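MdcC (PDB 5VIT) probably serves as the acyl carrier subunit of malonate decarboxylase, carrying acetyl and malonyl thioesters on a phosphoribosyl-dephospho-CoA prosthetic group. Local coordinates at residues Ala18-Val30 with Ile75-Arg88. Residues are numbered along the deposited sequence; the frame is centred on the assembly and turned at random.
Sequences ALVGCVGSGDLEV and IHDFGATPGVVRLR
The loop that probably carries the prosthetic group of this acyl carrier protein meets the neighbouring strand and the turn after it here, and helix 82-88 packs on the same sheet. S25, the predicted attachment serine, carries no prosthetic group in this structure. It sits in a type II turn from G24 to D27. Its CA lies over one face of the F78 ring, a CH-pi contact 3.8 Å from the centroid. G26 N donates to F78 O at 2.7 Å, which ties the turn to F78. Strands 27-30 and 75-78 run antiparallel, with E29 and H76 a hydrogen-bonded pair. Their side chains lie side by side, and H76 ND1 donates to the anti lone pair of E29 OE1 at 2.6 Å. On the other face, L28 enters the core. L28 CD1 meets I75 CG2 at 3.8 Å, while L28 CD2 touches A80 and V84. Residues W55 and L58 of helix 52-62 pack on V85, and P82, V84 and L87 pack on the neighbouring MdcA chain. R88 bends at chi3 (140°), past L28 CD2, to bring its guanidinium to D27. An alanine here would remove that guanidinium and probably leave the D27 carboxylate without its cationic partner. D27 OD2 accepts a hydrogen bond from L28 N. Its 2.8 Å contact with R88 NH1 is a salt bridge of charges only, the oxygen well out of the guanidinium plane.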
loop_
_atom_site.group_PDB
_atom_site.type_symbol
_atom_site.label_atom_id
_atom_site.label_comp_id
_atom_site.label_asym_id
_atom_site.label_seq_id
_atom_site.Cartn_x
_atom_site.Cartn_y
_atom_site.Cartn_z
ATOM N N ALA B 18 -22.398 15.393 11.653
ATOM C CA ALA B 18 -22.422 15.042 10.236
ATOM C C ALA B 18 -23.367 13.898 9.912
ATOM O O ALA B 18 -23.581 12.987 10.705
ATOM C CB ALA B 18 -20.999 14.707 9.735
ATOM N N LEU B 19 -23.931 13.957 8.718
ATOM C CA LEU B 19 -24.700 12.852 8.190
ATOM C C LEU B 19 -24.129 12.450 6.833
ATOM O O LEU B 19 -24.000 13.285 5.939
ATOM C CB LEU B 19 -26.171 13.216 8.046
ATOM C CG LEU B 19 -26.839 12.194 7.114
ATOM C CD1 LEU B 19 -27.555 11.083 7.877
ATOM C CD2 LEU B 19 -27.730 12.872 6.110
ATOM N N VAL B 20 -23.804 11.175 6.668
ATOM C CA VAL B 20 -23.272 10.710 5.395
ATOM C C VAL B 20 -24.068 9.495 4.946
ATOM O O VAL B 20 -24.496 8.699 5.770
ATOM C CB VAL B 20 -21.762 10.369 5.497
ATOM C CG1 VAL B 20 -21.294 9.614 4.277
ATOM C CG2 VAL B 20 -20.950 11.635 5.637
ATOM N N GLY B 21 -24.304 9.372 3.648
ATOM C CA GLY B 21 -24.878 8.155 3.123
ATOM C C GLY B 21 -26.378 8.137 3.041
ATOM O O GLY B 21 -27.048 9.160 3.155
ATOM N N CYS B 22 -26.907 6.938 2.868
ATOM C CA CYS B 22 -28.307 6.758 2.560
ATOM C C CYS B 22 -28.666 5.289 2.801
ATOM O O CYS B 22 -27.819 4.413 2.631
ATOM C CB CYS B 22 -28.553 7.182 1.116
ATOM S SG CYS B 22 -30.132 6.827 0.499
ATOM N N VAL B 23 -29.898 5.008 3.218
ATOM C CA VAL B 23 -30.271 3.632 3.478
ATOM C C VAL B 23 -30.829 3.004 2.198
ATOM O O VAL B 23 -31.940 2.483 2.168
ATOM C CB VAL B 23 -31.283 3.524 4.649
ATOM C CG1 VAL B 23 -31.402 2.091 5.116
ATOM C CG2 VAL B 23 -30.809 4.380 5.810
ATOM N N GLY B 24 -30.040 3.065 1.130
ATOM C CA GLY B 24 -30.356 2.351 -0.098
ATOM C C GLY B 24 -29.781 0.958 0.018
ATOM O O GLY B 24 -28.873 0.746 0.824
ATOM N N SER B 25 -30.299 -0.000 -0.748
ATOM C CA SER B 25 -29.763 -1.366 -0.682
ATOM C C SER B 25 -28.297 -1.361 -1.056
ATOM O O SER B 25 -27.906 -0.729 -2.030
ATOM C CB SER B 25 -30.536 -2.323 -1.596
ATOM O OG SER B 25 -30.621 -1.812 -2.910
ATOM N N GLY B 26 -27.486 -2.056 -0.269
ATOM C CA GLY B 26 -26.059 -2.108 -0.521
ATOM C C GLY B 26 -25.350 -0.859 -0.040
ATOM O O GLY B 26 -24.198 -0.602 -0.401
ATOM N N ASP B 27 -26.039 -0.081 0.783
ATOM C CA ASP B 27 -25.497 1.185 1.281
ATOM C C ASP B 27 -25.898 1.393 2.743
ATOM O O ASP B 27 -26.651 0.594 3.301
ATOM C CB ASP B 27 -25.985 2.358 0.405
ATOM C CG ASP B 27 -25.091 3.585 0.511
ATOM O OD1 ASP B 27 -25.375 4.593 -0.179
ATOM O OD2 ASP B 27 -24.111 3.553 1.286
ATOM N N LEU B 28 -25.399 2.466 3.353
ATOM C CA LEU B 28 -25.741 2.797 4.736
ATOM C C LEU B 28 -25.708 4.305 4.928
ATOM O O LEU B 28 -25.041 5.011 4.170
ATOM C CB LEU B 28 -24.767 2.136 5.720
ATOM C CG LEU B 28 -23.357 2.742 5.784
ATOM C CD1 LEU B 28 -22.633 2.267 7.029
ATOM C CD2 LEU B 28 -22.504 2.411 4.501
ATOM N N GLU B 29 -26.406 4.801 5.946
ATOM C CA GLU B 29 -26.191 6.177 6.383
ATOM C C GLU B 29 -25.499 6.163 7.735
ATOM O O GLU B 29 -25.643 5.215 8.496
ATOM C CB GLU B 29 -27.501 6.965 6.475
ATOM C CG GLU B 29 -28.396 6.542 7.647
ATOM C CD GLU B 29 -29.720 7.311 7.698
ATOM O OE1 GLU B 29 -30.547 7.015 8.594
ATOM O OE2 GLU B 29 -29.933 8.210 6.846
ATOM N N VAL B 30 -24.746 7.214 8.034
ATOM C CA VAL B 30 -24.070 7.309 9.310
ATOM C C VAL B 30 -24.323 8.697 9.902
ATOM O O VAL B 30 -24.059 9.716 9.257
ATOM C CB VAL B 30 -22.541 7.035 9.176
ATOM C CG1 VAL B 30 -21.857 7.189 10.510
ATOM C CG2 VAL B 30 -22.287 5.624 8.635
ATOM N N ILE B 75 -25.708 4.207 13.016
ATOM C CA ILE B 75 -25.566 3.642 11.687
ATOM C C ILE B 75 -26.835 2.905 11.294
ATOM O O ILE B 75 -27.382 2.139 12.091
ATOM C CB ILE B 75 -24.359 2.687 11.619
ATOM C CG1 ILE B 75 -23.055 3.476 11.725
ATOM C CG2 ILE B 75 -24.395 1.857 10.344
ATOM C CD1 ILE B 75 -21.843 2.612 11.872
ATOM N N HIS B 76 -27.311 3.160 10.074
ATOM C CA HIS B 76 -28.425 2.406 9.506
ATOM C C HIS B 76 -27.940 1.797 8.218
ATOM O O HIS B 76 -27.771 2.497 7.214
ATOM C CB HIS B 76 -29.658 3.299 9.272
ATOM C CG HIS B 76 -30.144 3.991 10.510
ATOM N ND1 HIS B 76 -30.281 5.362 10.596
ATOM C CD2 HIS B 76 -30.521 3.499 11.718
ATOM C CE1 HIS B 76 -30.720 5.685 11.799
ATOM N NE2 HIS B 76 -30.866 4.574 12.503
ATOM N N ASP B 77 -27.698 0.492 8.262
ATOM C CA ASP B 77 -27.119 -0.232 7.145
ATOM C C ASP B 77 -28.085 -1.197 6.454
ATOM O O ASP B 77 -28.744 -2.016 7.096
ATOM C CB ASP B 77 -25.889 -1.020 7.603
ATOM C CG ASP B 77 -25.432 -2.004 6.557
ATOM O OD1 ASP B 77 -24.743 -1.568 5.624
ATOM O OD2 ASP B 77 -25.783 -3.204 6.638
ATOM N N PHE B 78 -28.130 -1.104 5.129
ATOM C CA PHE B 78 -28.935 -1.989 4.288
ATOM C C PHE B 78 -27.977 -2.859 3.450
ATOM O O PHE B 78 -28.038 -2.877 2.217
ATOM C CB PHE B 78 -29.881 -1.150 3.400
ATOM C CG PHE B 78 -30.990 -1.926 2.729
ATOM C CD1 PHE B 78 -31.099 -3.311 2.853
ATOM C CD2 PHE B 78 -31.936 -1.250 1.954
ATOM C CE1 PHE B 78 -32.126 -4.008 2.225
ATOM C CE2 PHE B 78 -32.962 -1.940 1.310
ATOM C CZ PHE B 78 -33.061 -3.323 1.451
ATOM N N GLY B 79 -27.070 -3.553 4.123
ATOM C CA GLY B 79 -26.223 -4.532 3.449
ATOM C C GLY B 79 -25.034 -4.019 2.649
ATOM O O GLY B 79 -24.632 -4.627 1.658
ATOM N N ALA B 80 -24.459 -2.899 3.074
ATOM C CA ALA B 80 -23.248 -2.400 2.458
ATOM C C ALA B 80 -22.095 -3.400 2.663
ATOM O O ALA B 80 -22.062 -4.095 3.671
ATOM C CB ALA B 80 -22.891 -1.046 3.033
ATOM N N THR B 81 -21.166 -3.482 1.707
ATOM C CA THR B 81 -19.941 -4.244 1.929
ATOM C C THR B 81 -19.102 -3.539 3.000
ATOM O O THR B 81 -19.253 -2.337 3.214
ATOM C CB THR B 81 -19.113 -4.377 0.648
ATOM O OG1 THR B 81 -18.785 -3.063 0.165
ATOM C CG2 THR B 81 -19.885 -5.146 -0.414
ATOM N N PRO B 82 -18.208 -4.281 3.674
ATOM C CA PRO B 82 -17.294 -3.679 4.650
ATOM C C PRO B 82 -16.469 -2.565 4.038
ATOM O O PRO B 82 -16.160 -1.578 4.709
ATOM C CB PRO B 82 -16.407 -4.851 5.058
ATOM C CG PRO B 82 -17.311 -6.014 4.943
ATOM C CD PRO B 82 -18.117 -5.750 3.689
ATOM N N GLY B 83 -16.123 -2.728 2.762
ATOM C CA GLY B 83 -15.448 -1.687 2.014
ATOM C C GLY B 83 -16.240 -0.395 1.928
ATOM O O GLY B 83 -15.703 0.684 2.200
ATOM N N VAL B 84 -17.514 -0.492 1.550
ATOM C CA VAL B 84 -18.377 0.690 1.506
ATOM C C VAL B 84 -18.556 1.278 2.910
ATOM O O VAL B 84 -18.473 2.491 3.087
ATOM C CB VAL B 84 -19.762 0.369 0.894
ATOM C CG1 VAL B 84 -20.736 1.554 1.064
ATOM C CG2 VAL B 84 -19.617 -0.007 -0.585
ATOM N N VAL B 85 -18.787 0.410 3.899
ATOM C CA VAL B 85 -18.944 0.845 5.288
ATOM C C VAL B 85 -17.720 1.648 5.763
ATOM O O VAL B 85 -17.852 2.768 6.263
ATOM C CB VAL B 85 -19.156 -0.353 6.255
ATOM C CG1 VAL B 85 -19.183 0.135 7.681
ATOM C CG2 VAL B 85 -20.433 -1.121 5.922
ATOM N N ARG B 86 -16.532 1.076 5.595
ATOM C CA ARG B 86 -15.305 1.761 5.988
ATOM C C ARG B 86 -15.172 3.141 5.330
ATOM O O ARG B 86 -14.895 4.132 6.003
ATOM C CB ARG B 86 -14.078 0.913 5.653
ATOM C CG ARG B 86 -12.802 1.677 5.928
ATOM C CD ARG B 86 -11.539 0.861 5.756
ATOM N NE ARG B 86 -10.396 1.749 5.929
ATOM C CZ ARG B 86 -9.134 1.414 5.686
ATOM N NH1 ARG B 86 -8.827 0.198 5.237
ATOM N NH2 ARG B 86 -8.178 2.307 5.885
ATOM N N LEU B 87 -15.391 3.197 4.015
ATOM C CA LEU B 87 -15.263 4.444 3.264
ATOM C C LEU B 87 -16.207 5.542 3.780
ATOM O O LEU B 87 -15.804 6.690 3.947
ATOM C CB LEU B 87 -15.520 4.182 1.781
ATOM C CG LEU B 87 -15.063 5.265 0.808
ATOM C CD1 LEU B 87 -13.564 5.548 0.977
ATOM C CD2 LEU B 87 -15.379 4.840 -0.621
ATOM N N ARG B 88 -17.459 5.181 4.034
ATOM C CA ARG B 88 -18.430 6.128 4.579
ATOM C C ARG B 88 -18.125 6.616 5.983
ATOM O O ARG B 88 -18.339 7.787 6.294
ATOM C CB ARG B 88 -19.811 5.509 4.574
ATOM C CG ARG B 88 -20.384 5.581 3.210
ATOM C CD ARG B 88 -21.853 5.562 3.287
ATOM N NE ARG B 88 -22.441 6.482 2.337
ATOM C CZ ARG B 88 -22.492 6.287 1.032
ATOM N NH1 ARG B 88 -21.946 5.196 0.507
ATOM N NH2 ARG B 88 -23.087 7.191 0.253
HETATM O O HOH W 1 -22.091 -2.282 -0.803
#